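Local coordinates for aldose 1-epimerase (Caenorhabditis elegans, PDB 1LUR), which probably catalyses the interconversion of the alpha and beta anomers of aldose sugars such as galactose, at residues A35-P40 and Y333-V338; Q47-G52 and W175-S180; N105-R110 and F124-N129; P136-I141 and T160-G165. All coordinates share one frame; numbering follows the deposited sequence.

Contact 1: A35-P40 and Y333-V338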
loop_
_atom_site.group_PDB
_atom_site.type_symbol
_atom_site.label_atom_id
_atom_site.label_comp_id
_atom_site.label_asym_id
_atom_site.label_seq_id
_atom_site.Cartn_x
_atom_site.Cartn_y
_atom_site.Cartn_z
ATOM N N ALA A 35 3.933 10.819 -3.127
ATOM C CA ALA A 35 5.161 11.066 -3.882
ATOM C C ALA A 35 6.446 11.095 -3.056
ATOM O O ALA A 35 7.442 10.472 -3.427
ATOM C CB ALA A 35 5.027 12.367 -4.661
ATOM N N LYS A 36 6.434 11.834 -1.953
ATOM C CA LYS A 36 7.611 11.930 -1.098
ATOM C C LYS A 36 7.199 11.990 0.359
ATOM O O LYS A 36 6.052 12.302 0.679
ATOM C CB LYS A 36 8.400 13.206 -1.391
ATOM C CG LYS A 36 8.667 13.524 -2.847
ATOM C CD LYS A 36 9.180 14.961 -2.975
ATOM C CE LYS A 36 10.346 15.225 -2.022
ATOM N NZ LYS A 36 10.820 16.636 -2.078
ATOM N N LEU A 37 8.161 11.711 1.233
ATOM C CA LEU A 37 7.963 11.728 2.678
ATOM C C LEU A 37 9.342 11.928 3.309
ATOM O O LEU A 37 10.121 10.982 3.449
ATOM C CB LEU A 37 7.338 10.421 3.166
ATOM C CG LEU A 37 6.784 10.462 4.595
ATOM C CD1 LEU A 37 5.847 9.305 4.799
ATOM C CD2 LEU A 37 7.907 10.422 5.609
ATOM N N THR A 38 9.640 13.169 3.682
ATOM C CA THR A 38 10.923 13.500 4.287
ATOM C C THR A 38 10.862 13.553 5.810
ATOM O O THR A 38 9.883 14.024 6.387
ATOM C CB THR A 38 11.429 14.855 3.761
ATOM O OG1 THR A 38 10.472 15.874 4.071
ATOM C CG2 THR A 38 11.610 14.798 2.256
ATOM N N PHE A 39 11.925 13.073 6.450
ATOM C CA PHE A 39 12.015 13.053 7.907
ATOM C C PHE A 39 13.492 13.030 8.299
ATOM O O PHE A 39 14.266 12.233 7.775
ATOM C CB PHE A 39 11.319 11.805 8.448
ATOM C CG PHE A 39 11.075 11.832 9.929
ATOM C CD1 PHE A 39 10.168 12.731 10.479
ATOM C CD2 PHE A 39 11.724 10.934 10.771
ATOM C CE1 PHE A 39 9.903 12.733 11.848
ATOM C CE2 PHE A 39 11.468 10.926 12.143
ATOM C CZ PHE A 39 10.555 11.827 12.681
ATOM N N PRO A 40 13.900 13.900 9.234
ATOM C CA PRO A 40 15.306 13.930 9.650
ATOM C C PRO A 40 15.787 12.642 10.316
ATOM O O PRO A 40 15.071 12.042 11.115
ATOM C CB PRO A 40 15.357 15.129 10.590
ATOM C CG PRO A 40 13.989 15.117 11.213
ATOM C CD PRO A 40 13.092 14.846 10.025
ATOM N N TYR A 333 0.981 5.851 10.192
ATOM C CA TYR A 333 2.425 5.661 10.149
ATOM C C TYR A 333 3.049 6.627 11.148
ATOM O O TYR A 333 2.837 7.839 11.056
ATOM C CB TYR A 333 3.006 5.988 8.767
ATOM C CG TYR A 333 2.444 5.200 7.612
ATOM C CD1 TYR A 333 1.164 5.454 7.129
ATOM C CD2 TYR A 333 3.208 4.220 6.976
ATOM C CE1 TYR A 333 0.659 4.757 6.041
ATOM C CE2 TYR A 333 2.712 3.516 5.887
ATOM C CZ TYR A 333 1.440 3.788 5.425
ATOM O OH TYR A 333 0.941 3.097 4.344
ATOM N N THR A 334 3.809 6.099 12.099
ATOM C CA THR A 334 4.455 6.949 13.094
ATOM C C THR A 334 5.951 6.904 12.844
ATOM O O THR A 334 6.542 5.827 12.791
ATOM C CB THR A 334 4.188 6.464 14.533
ATOM O OG1 THR A 334 2.784 6.511 14.806
ATOM C CG2 THR A 334 4.915 7.357 15.534
ATOM N N PHE A 335 6.559 8.076 12.685
ATOM C CA PHE A 335 7.988 8.166 12.440
ATOM C C PHE A 335 8.710 8.608 13.706
ATOM O O PHE A 335 8.270 9.531 14.393
ATOM C CB PHE A 335 8.261 9.142 11.297
ATOM C CG PHE A 335 7.544 8.789 10.026
ATOM C CD1 PHE A 335 6.277 9.301 9.758
ATOM C CD2 PHE A 335 8.111 7.896 9.122
ATOM C CE1 PHE A 335 5.583 8.926 8.612
ATOM C CE2 PHE A 335 7.425 7.513 7.968
ATOM C CZ PHE A 335 6.158 8.030 7.716
ATOM N N SER A 336 9.811 7.933 14.014
ATOM C CA SER A 336 10.599 8.246 15.199
ATOM C C SER A 336 12.046 7.816 15.007
ATOM O O SER A 336 12.488 7.561 13.884
ATOM C CB SER A 336 10.022 7.516 16.408
ATOM O OG SER A 336 10.135 6.110 16.238
ATOM N N HIS A 337 12.784 7.739 16.110
ATOM C CA HIS A 337 14.180 7.334 16.056
ATOM C C HIS A 337 14.455 6.198 17.032
ATOM O O HIS A 337 13.874 6.135 18.118
ATOM C CB HIS A 337 15.098 8.518 16.363
ATOM C CG HIS A 337 14.984 9.642 15.380
ATOM N ND1 HIS A 337 13.973 10.576 15.430
ATOM C CD2 HIS A 337 15.749 9.973 14.312
ATOM C CE1 HIS A 337 14.118 11.434 14.435
ATOM N NE2 HIS A 337 15.188 11.091 13.742
ATOM N N VAL A 338 15.336 5.291 16.632
ATOM C CA VAL A 338 15.693 4.154 17.465
ATOM C C VAL A 338 16.782 4.570 18.458
ATOM O O VAL A 338 17.969 4.580 18.127
ATOM C CB VAL A 338 16.191 2.974 16.592
ATOM C CG1 VAL A 338 17.261 3.457 15.621
ATOM C CG2 VAL A 338 16.735 1.865 17.471
#
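Phe335 sits between Leu37 and Phe39 and carries the tight part of this contact. Its CB rests over the centre of the Phe39 ring, 3.7 Å from the centroid. It lies only 9° off the ring normal, so this is a direct CH-pi contact. The Phe335 ring is itself met on one face by Leu37. Here CD2 of Leu37 stands 4.0 Å from the centroid of the Phe335 ring, shifted toward the rim. Phe39 reaches across because its CG is anti to the backbone N (chi1 -167°). The two phenyl rings meet obliquely, with their planes inclined to each other. Strands 33-40 and 327-337 belong to different antiparallel sheets, and the axes of their short segments approach to 8.5 Å. The contact is therefore face-to-face packing between sheets of the beta-sandwich, as in galactose mutarotases. Leu153 and Leu267 continue the apolar layer around Phe335.

Toward Pro40 and His337 the contact is looser and partly exposed. The His337 ring is nearly parallel to that of Phe39 but slid aside, so overlap is slight. His337 CE1 comes 3.5 Å from Phe39 CE2. His337 NE2 donates to the carbonyl O of Pro40 at 2.8 Å, with a bent N-H...O angle of 142°. An alanine in place of His337 would probably leave the Pro40 carbonyl without this donor and uncover one end of the Phe39 ring. The chemistry implies sheets held by carbon packing, with one polar link at the partly exposed end. As the donor in that link, His337 NE2 must carry a hydrogen.

Contact 2: Q47-G52 and W175-S180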
loop_
_atom_site.group_PDB
_atom_site.type_symbol
_atom_site.label_atom_id
_atom_site.label_comp_id
_atom_site.label_asym_id
_atom_site.label_seq_id
_atom_site.Cartn_x
_atom_site.Cartn_y
_atom_site.Cartn_z
ATOM N N GLN A 47 15.710 12.814 5.163
ATOM C CA GLN A 47 15.764 11.642 4.310
ATOM C C GLN A 47 14.379 11.370 3.746
ATOM O O GLN A 47 13.384 11.419 4.476
ATOM C CB GLN A 47 16.232 10.423 5.100
ATOM C CG GLN A 47 16.351 9.176 4.251
ATOM C CD GLN A 47 17.384 9.331 3.154
ATOM O OE1 GLN A 47 18.580 9.445 3.430
ATOM N NE2 GLN A 47 16.931 9.348 1.904
ATOM N N ASP A 48 14.318 11.113 2.445
ATOM C CA ASP A 48 13.047 10.827 1.793
ATOM C C ASP A 48 12.887 9.333 2.040
ATOM O O ASP A 48 13.695 8.532 1.568
ATOM C CB ASP A 48 13.130 11.111 0.294
ATOM C CG ASP A 48 11.759 11.171 -0.364
ATOM O OD1 ASP A 48 10.882 10.358 0.009
ATOM O OD2 ASP A 48 11.565 12.025 -1.256
ATOM N N LEU A 49 11.851 8.963 2.782
ATOM C CA LEU A 49 11.597 7.569 3.102
ATOM C C LEU A 49 10.898 6.712 2.046
ATOM O O LEU A 49 10.832 5.495 2.194
ATOM C CB LEU A 49 10.821 7.497 4.418
ATOM C CG LEU A 49 11.423 8.315 5.567
ATOM C CD1 LEU A 49 10.524 8.214 6.789
ATOM C CD2 LEU A 49 12.826 7.806 5.889
ATOM N N VAL A 50 10.381 7.326 0.987
ATOM C CA VAL A 50 9.703 6.552 -0.053
ATOM C C VAL A 50 10.299 6.771 -1.442
ATOM O O VAL A 50 10.775 7.863 -1.768
ATOM C CB VAL A 50 8.192 6.891 -0.122
ATOM C CG1 VAL A 50 7.551 6.665 1.237
ATOM C CG2 VAL A 50 7.989 8.327 -0.581
ATOM N N LEU A 51 10.274 5.723 -2.259
ATOM C CA LEU A 51 10.810 5.815 -3.611
ATOM C C LEU A 51 9.878 6.704 -4.415
ATOM O O LEU A 51 8.816 7.094 -3.928
ATOM C CB LEU A 51 10.899 4.427 -4.248
ATOM C CG LEU A 51 11.759 3.424 -3.475
ATOM C CD1 LEU A 51 11.804 2.098 -4.218
ATOM C CD2 LEU A 51 13.166 3.984 -3.292
ATOM N N GLY A 52 10.275 7.032 -5.638
ATOM C CA GLY A 52 9.441 7.879 -6.465
ATOM C C GLY A 52 10.147 8.434 -7.688
ATOM O O GLY A 52 11.102 7.842 -8.194
ATOM N N TRP A 175 9.054 1.693 0.773
ATOM C CA TRP A 175 9.881 2.315 1.801
ATOM C C TRP A 175 11.352 1.918 1.875
ATOM O O TRP A 175 11.714 0.754 1.720
ATOM C CB TRP A 175 9.242 2.097 3.173
ATOM C CG TRP A 175 7.824 2.555 3.255
ATOM C CD1 TRP A 175 6.710 1.838 2.918
ATOM C CD2 TRP A 175 7.358 3.844 3.678
ATOM N NE1 TRP A 175 5.581 2.599 3.107
ATOM C CE2 TRP A 175 5.950 3.835 3.572
ATOM C CE3 TRP A 175 7.995 5.006 4.134
ATOM C CZ2 TRP A 175 5.165 4.945 3.908
ATOM C CZ3 TRP A 175 7.215 6.109 4.468
ATOM C CH2 TRP A 175 5.815 6.067 4.352
ATOM N N ASN A 176 12.183 2.923 2.130
ATOM C CA ASN A 176 13.632 2.794 2.257
ATOM C C ASN A 176 13.963 3.966 3.176
ATOM O O ASN A 176 13.860 5.125 2.778
ATOM C CB ASN A 176 14.324 2.968 0.902
ATOM C CG ASN A 176 15.832 2.859 1.003
ATOM O OD1 ASN A 176 16.472 3.622 1.729
ATOM N ND2 ASN A 176 16.408 1.905 0.282
ATOM N N LEU A 177 14.351 3.656 4.407
ATOM C CA LEU A 177 14.678 4.673 5.398
ATOM C C LEU A 177 16.081 5.284 5.448
ATOM O O LEU A 177 16.285 6.265 6.162
ATOM C CB LEU A 177 14.330 4.125 6.785
ATOM C CG LEU A 177 13.009 3.347 6.867
ATOM C CD1 LEU A 177 12.780 2.864 8.296
ATOM C CD2 LEU A 177 11.859 4.233 6.412
ATOM N N ASP A 178 17.046 4.741 4.709
ATOM C CA ASP A 178 18.396 5.315 4.757
ATOM C C ASP A 178 19.099 5.547 3.425
ATOM O O ASP A 178 20.243 6.007 3.397
ATOM C CB ASP A 178 19.299 4.457 5.648
ATOM C CG ASP A 178 19.376 3.016 5.186
ATOM O OD1 ASP A 178 19.501 2.789 3.965
ATOM O OD2 ASP A 178 19.323 2.110 6.041
ATOM N N GLY A 179 18.431 5.224 2.326
ATOM C CA GLY A 179 19.038 5.422 1.025
ATOM C C GLY A 179 19.924 4.290 0.545
ATOM O O GLY A 179 20.467 4.361 -0.557
ATOM N N SER A 180 20.081 3.247 1.355
ATOM C CA SER A 180 20.917 2.113 0.966
ATOM C C SER A 180 20.441 1.536 -0.364
ATOM O O SER A 180 19.280 1.695 -0.737
ATOM C CB SER A 180 20.873 1.016 2.036
ATOM O OG SER A 180 21.531 1.420 3.227
#
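The backbones of Val50 and Trp175 form a single beta bridge, and beside it Asn176 N donates to Leu49 O at 2.9 Å. The bond is nearly straight, at 170°. The bridge joins the end of strand 170-175 to the chain leaving strand 46-48, so it ties two sheets of the beta-sandwich together. An Asx turn shapes the first side: Asp48 OD1 accepts from Val50 N. The same oxygen also accepts from Leu37 N.

The Val50 and Trp175 side chains lie side by side and point the same way. CG1 of Val50 sits over one face of the indole, 3.4 Å from the centroid of the six-membered ring. This is a tight CH-pi contact. CG1 is anti to the Val50 carbonyl carbon (chi1 -56°), which sets it over the ring. CB of Leu49 lies against the same six-membered ring, 3.8 Å from Trp175 CE3. The other end of Leu49 meets Leu177, with CD2 of Leu49 3.7 Å from CD2 of Leu177. Gln47 lays its CG near the Leu177 carbonyl O. Phe258 also packs on Trp175 and Leu177.

Beyond the bridge the chain 176-180 is folded on its own polar groups. Asn176 OD1 accepts from Gly179 N at 2.6 Å, an Asx motif. Asn176 ND2 donates to Ser180 O and to Lys298 O. Gly179 has backbone angles that suit glycine. Asp178 OD2 is hydrogen-bonded to Ser260 OG. Asp178 OD1 makes an Asx turn: Ser180 N comes nearly along the C-O axis at 2.7 Å, while Ser180 OG donates from above the carboxylate plane.

Contact 3: N105-R110 and F124-N129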
loop_
_atom_site.group_PDB
_atom_site.type_symbol
_atom_site.label_atom_id
_atom_site.label_comp_id
_atom_site.label_asym_id
_atom_site.label_seq_id
_atom_site.Cartn_x
_atom_site.Cartn_y
_atom_site.Cartn_z
ATOM N N ASN A 105 -7.023 0.584 -15.865
ATOM C CA ASN A 105 -7.745 1.805 -15.534
ATOM C C ASN A 105 -8.183 1.778 -14.064
ATOM O O ASN A 105 -9.229 2.316 -13.706
ATOM C CB ASN A 105 -8.958 2.006 -16.449
ATOM C CG ASN A 105 -9.439 3.453 -16.460
ATOM O OD1 ASN A 105 -8.634 4.378 -16.532
ATOM N ND2 ASN A 105 -10.753 3.653 -16.399
ATOM N N GLY A 106 -7.371 1.136 -13.224
ATOM C CA GLY A 106 -7.675 1.057 -11.805
ATOM C C GLY A 106 -7.486 2.439 -11.193
ATOM O O GLY A 106 -6.996 3.358 -11.863
ATOM N N LEU A 107 -7.861 2.594 -9.926
ATOM C CA LEU A 107 -7.735 3.876 -9.240
ATOM C C LEU A 107 -6.320 4.448 -9.249
ATOM O O LEU A 107 -6.140 5.661 -9.311
ATOM C CB LEU A 107 -8.231 3.750 -7.791
ATOM C CG LEU A 107 -9.646 3.188 -7.600
ATOM C CD1 LEU A 107 -10.021 3.254 -6.123
ATOM C CD2 LEU A 107 -10.658 3.983 -8.436
ATOM N N GLY A 108 -5.318 3.579 -9.192
ATOM C CA GLY A 108 -3.945 4.048 -9.195
ATOM C C GLY A 108 -3.544 4.717 -10.501
ATOM O O GLY A 108 -2.563 5.467 -10.540
ATOM N N TYR A 109 -4.299 4.460 -11.567
ATOM C CA TYR A 109 -3.997 5.049 -12.872
ATOM C C TYR A 109 -4.951 6.153 -13.279
ATOM O O TYR A 109 -5.016 6.515 -14.453
ATOM C CB TYR A 109 -4.002 3.971 -13.961
ATOM C CG TYR A 109 -2.888 2.971 -13.816
ATOM C CD1 TYR A 109 -1.559 3.362 -13.950
ATOM C CD2 TYR A 109 -3.158 1.641 -13.503
ATOM C CE1 TYR A 109 -0.523 2.452 -13.771
ATOM C CE2 TYR A 109 -2.129 0.725 -13.322
ATOM C CZ TYR A 109 -0.812 1.140 -13.455
ATOM O OH TYR A 109 0.216 0.247 -13.254
ATOM N N ARG A 110 -5.691 6.697 -12.321
ATOM C CA ARG A 110 -6.629 7.759 -12.648
ATOM C C ARG A 110 -6.348 9.059 -11.907
ATOM O O ARG A 110 -5.716 9.065 -10.856
ATOM C CB ARG A 110 -8.050 7.278 -12.380
ATOM C CG ARG A 110 -8.410 6.056 -13.221
ATOM C CD ARG A 110 -9.820 5.624 -12.966
ATOM N NE ARG A 110 -10.746 6.713 -13.239
ATOM C CZ ARG A 110 -12.026 6.705 -12.892
ATOM N NH1 ARG A 110 -12.533 5.655 -12.256
ATOM N NH2 ARG A 110 -12.795 7.750 -13.172
ATOM N N PHE A 124 -8.479 13.517 -1.560
ATOM C CA PHE A 124 -8.714 13.271 -2.978
ATOM C C PHE A 124 -9.983 12.450 -3.114
ATOM O O PHE A 124 -10.323 11.673 -2.224
ATOM C CB PHE A 124 -7.574 12.462 -3.599
ATOM C CG PHE A 124 -6.227 13.110 -3.495
ATOM C CD1 PHE A 124 -5.281 12.634 -2.597
ATOM C CD2 PHE A 124 -5.891 14.182 -4.319
ATOM C CE1 PHE A 124 -4.014 13.212 -2.519
ATOM C CE2 PHE A 124 -4.630 14.769 -4.250
ATOM C CZ PHE A 124 -3.688 14.281 -3.347
ATOM N N SER A 125 -10.686 12.616 -4.227
ATOM C CA SER A 125 -11.910 11.862 -4.440
ATOM C C SER A 125 -11.954 11.411 -5.891
ATOM O O SER A 125 -11.357 12.041 -6.759
ATOM C CB SER A 125 -13.135 12.716 -4.118
ATOM O OG SER A 125 -14.318 11.931 -4.176
ATOM N N VAL A 126 -12.639 10.302 -6.143
ATOM C CA VAL A 126 -12.757 9.767 -7.492
ATOM C C VAL A 126 -13.907 8.771 -7.547
ATOM O O VAL A 126 -14.260 8.157 -6.538
ATOM C CB VAL A 126 -11.455 9.058 -7.932
ATOM C CG1 VAL A 126 -11.286 7.742 -7.182
ATOM C CG2 VAL A 126 -11.472 8.827 -9.439
ATOM N N ARG A 127 -14.500 8.623 -8.725
ATOM C CA ARG A 127 -15.606 7.699 -8.903
ATOM C C ARG A 127 -15.188 6.621 -9.881
ATOM O O ARG A 127 -14.397 6.868 -10.790
ATOM C CB ARG A 127 -16.836 8.424 -9.456
ATOM C CG ARG A 127 -17.464 9.416 -8.509
ATOM C CD ARG A 127 -18.552 10.210 -9.226
ATOM N NE ARG A 127 -19.283 11.081 -8.315
ATOM C CZ ARG A 127 -20.176 10.654 -7.431
ATOM N NH1 ARG A 127 -20.461 9.359 -7.336
ATOM N NH2 ARG A 127 -20.775 11.526 -6.631
ATOM N N ALA A 128 -15.731 5.425 -9.695
ATOM C CA ALA A 128 -15.413 4.305 -10.566
ATOM C C ALA A 128 -16.594 3.339 -10.628
ATOM O O ALA A 128 -17.230 3.061 -9.615
ATOM C CB ALA A 128 -14.168 3.581 -10.049
ATOM N N ASN A 129 -16.889 2.848 -11.829
ATOM C CA ASN A 129 -17.982 1.911 -12.039
ATOM C C ASN A 129 -17.512 0.805 -12.975
ATOM O O ASN A 129 -16.397 0.855 -13.494
ATOM C CB ASN A 129 -19.213 2.608 -12.636
ATOM C CG ASN A 129 -18.920 3.298 -13.952
ATOM O OD1 ASN A 129 -18.017 2.905 -14.689
ATOM N ND2 ASN A 129 -19.704 4.334 -14.264
#
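Leu107 makes the apolar part of the contact with Val126 and Ala128. A single methyl does the touching. CD2 of Leu107 lies 4.0 Å from CG1 of Val126 and 3.9 Å from CB of Ala128. It therefore bridges two residues on the same side of the strand, Val126 and Ala128, which are two positions apart. All three residues are buried. Leu169 and Ile141 also pack on Leu107, and Trp112 packs on Val126.

The second kind of contact is carbon against a flat charged group. CG2 of Val126 stands over the centre of the Arg110 guanidinium, 4.0 Å above its plane. The Val126 torsion (chi1 72°) explains both contacts, for it turns CG1 to Leu107 and leaves CG2 for Arg110. Ala128 is met at the edge of the guanidinium, with its CB 3.4 Å from Arg110 NH1.

Strand 121-129 belongs to the large antiparallel sheet of the beta-sandwich. The chain 105-110 lies on it as a short turn, with a 3-10 segment at 107-108. Within the turn, Tyr109 N donates to Gly106 O and Arg110 N to Leu107 O.

The polar contact comes from Arg110 alone. Its NH1 donates to the backbone O of Arg127 at 2.7 Å. The bond is weak, since the N-H...O angle is only 127°. The side chain bends at chi3 (57°), which brings the guanidinium onto the strand. A weak, long ion pair links NH1 to Asp132. A leucine in place of Arg110 would probably leave the Arg127 carbonyl without this donor and Asp132 without its distant positive mate.

Contact 4: P136-I141 and T160-G165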
loop_
_atom_site.group_PDB
_atom_site.type_symbol
_atom_site.label_atom_id
_atom_site.label_comp_id
_atom_site.label_asym_id
_atom_site.label_seq_id
_atom_site.Cartn_x
_atom_site.Cartn_y
_atom_site.Cartn_z
ATOM N N PRO A 136 -17.577 -5.182 -10.585
ATOM C CA PRO A 136 -18.994 -4.913 -10.304
ATOM C C PRO A 136 -19.331 -3.596 -9.624
ATOM O O PRO A 136 -18.521 -3.041 -8.885
ATOM C CB PRO A 136 -19.415 -6.118 -9.463
ATOM C CG PRO A 136 -18.147 -6.471 -8.727
ATOM C CD PRO A 136 -17.091 -6.339 -9.811
ATOM N N GLY A 137 -20.534 -3.101 -9.911
ATOM C CA GLY A 137 -21.017 -1.858 -9.335
ATOM C C GLY A 137 -20.192 -0.599 -9.505
ATOM O O GLY A 137 -19.432 -0.451 -10.455
ATOM N N ASP A 138 -20.361 0.324 -8.564
ATOM C CA ASP A 138 -19.636 1.585 -8.602
ATOM C C ASP A 138 -19.215 2.003 -7.200
ATOM O O ASP A 138 -19.462 1.291 -6.227
ATOM C CB ASP A 138 -20.523 2.673 -9.211
ATOM C CG ASP A 138 -21.849 2.807 -8.485
ATOM O OD1 ASP A 138 -21.842 2.824 -7.236
ATOM O OD2 ASP A 138 -22.898 2.904 -9.155
ATOM N N ALA A 139 -18.581 3.165 -7.106
ATOM C CA ALA A 139 -18.137 3.664 -5.819
ATOM C C ALA A 139 -17.545 5.051 -5.929
ATOM O O ALA A 139 -16.950 5.413 -6.946
ATOM C CB ALA A 139 -17.104 2.718 -5.216
ATOM N N LYS A 140 -17.743 5.831 -4.876
ATOM C CA LYS A 140 -17.228 7.184 -4.805
ATOM C C LYS A 140 -16.177 6.995 -3.719
ATOM O O LYS A 140 -16.516 6.704 -2.574
ATOM C CB LYS A 140 -18.303 8.168 -4.343
ATOM C CG LYS A 140 -17.775 9.592 -4.225
ATOM C CD LYS A 140 -18.830 10.555 -3.718
ATOM C CE LYS A 140 -18.206 11.912 -3.426
ATOM N NZ LYS A 140 -17.147 11.814 -2.383
ATOM N N ILE A 141 -14.910 7.129 -4.089
ATOM C CA ILE A 141 -13.825 6.955 -3.142
ATOM C C ILE A 141 -13.121 8.245 -2.755
ATOM O O ILE A 141 -12.806 9.073 -3.610
ATOM C CB ILE A 141 -12.756 5.972 -3.701
ATOM C CG1 ILE A 141 -13.402 4.629 -4.049
ATOM C CG2 ILE A 141 -11.669 5.720 -2.668
ATOM C CD1 ILE A 141 -13.754 4.479 -5.509
ATOM N N THR A 160 -18.393 5.075 -0.666
ATOM C CA THR A 160 -19.819 4.778 -0.667
ATOM C C THR A 160 -20.144 4.334 -2.091
ATOM O O THR A 160 -19.317 4.488 -2.999
ATOM C CB THR A 160 -20.666 6.016 -0.311
ATOM O OG1 THR A 160 -20.348 7.088 -1.202
ATOM C CG2 THR A 160 -20.392 6.453 1.114
ATOM N N CYS A 161 -21.333 3.776 -2.295
ATOM C CA CYS A 161 -21.724 3.324 -3.628
ATOM C C CYS A 161 -23.230 3.425 -3.848
ATOM O O CYS A 161 -24.009 3.537 -2.898
ATOM C CB CYS A 161 -21.304 1.870 -3.844
ATOM S SG CYS A 161 -22.270 0.702 -2.849
ATOM N N ASP A 162 -23.623 3.378 -5.115
ATOM C CA ASP A 162 -25.026 3.451 -5.500
ATOM C C ASP A 162 -25.415 2.058 -5.961
ATOM O O ASP A 162 -26.581 1.675 -5.918
ATOM C CB ASP A 162 -25.218 4.439 -6.652
ATOM C CG ASP A 162 -24.964 5.872 -6.238
ATOM O OD1 ASP A 162 -25.591 6.319 -5.261
ATOM O OD2 ASP A 162 -24.147 6.553 -6.892
ATOM N N THR A 163 -24.412 1.309 -6.403
ATOM C CA THR A 163 -24.598 -0.051 -6.887
ATOM C C THR A 163 -23.611 -0.969 -6.158
ATOM O O THR A 163 -22.442 -0.618 -5.992
ATOM C CB THR A 163 -24.333 -0.112 -8.400
ATOM O OG1 THR A 163 -25.048 0.951 -9.043
ATOM C CG2 THR A 163 -24.796 -1.444 -8.977
ATOM N N PRO A 164 -24.077 -2.153 -5.714
ATOM C CA PRO A 164 -23.278 -3.152 -4.993
ATOM C C PRO A 164 -22.054 -3.610 -5.775
ATOM O O PRO A 164 -22.135 -3.860 -6.972
ATOM C CB PRO A 164 -24.254 -4.308 -4.787
ATOM C CG PRO A 164 -25.596 -3.675 -4.873
ATOM C CD PRO A 164 -25.436 -2.660 -5.962
ATOM N N GLY A 165 -20.928 -3.745 -5.086
ATOM C CA GLY A 165 -19.716 -4.179 -5.753
ATOM C C GLY A 165 -18.648 -4.575 -4.754
ATOM O O GLY A 165 -18.946 -4.863 -3.597
HETATM O O HOH W 1 -21.188 5.903 -6.202
#
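Pro136 lays its ring beside Gly165, with Pro136 CG 4.1 Å from Gly165 CA. Gly137 follows with a positive phi. Gly137 CA lies 3.3 Å from the Pro164 O, and any CB here would strike the carbonyls of Thr163 and Pro164. Gly165 is equally confined, because a CB there would run into the Pro136 O. The two chains can meet this closely only because both residues are glycine.

Asp138 is the hub. Its CG lies between the backbone N and the carbonyl carbon (chi1 55°), which turns the carboxylate toward 162-163. Asp138 OD1 takes Asp162 N at 2.8 Å through its syn lone pair. Asp138 OD1 also takes Thr163 N at 3.1 Å, from above the carboxylate plane. Asp138 OD2 accepts from Thr163 OG1 at 2.9 Å, again from above the plane.

Ala139 touches Cys161 only lightly, and Leu321 packs on both. Lys140 pairs with Thr160 as an antiparallel hydrogen-bonded pair. Lys140 N donates to Thr160 O at 2.8 Å, and Thr160 N donates back to Lys140 O. This pair belongs to the hairpin of strands 138-147 and 152-160. The Lys140 ammonium group leads away to a salt bridge with Asp142.

Asp162 OD2 lies 4.4 Å from Asp138 OD1, and a water donates to both, weakly to Asp138. Three protein donors on the Asp138 carboxylate would probably favour its ionised form and offset the nearby charge of Asp162.

Contacts 1 and 2 adjoin, their centres about 9 Å apart, and they share a sheet through the neighbouring strands 33-40 and 46-48. The backbones of Leu37 and Leu49 are hydrogen-bonded, and Leu37 also packs on Trp175. Contacts 3 and 4 lie on neighbouring strands too, 121-129 and 138-147, with centres about 12 Å apart. Contact 4 is on the opposite side of the chain's centre from contacts 1 and 2. The large sheet runs through contacts 1, 3 and 4. Contacts 2 and 3 are buried, while 1 and 4 are only partly so. Contact 1 is mainly aromatic, contact 2 mixes apolar packing with polar turns, contact 3 pairs methyls with an arginine, and contact 4 is mainly polar.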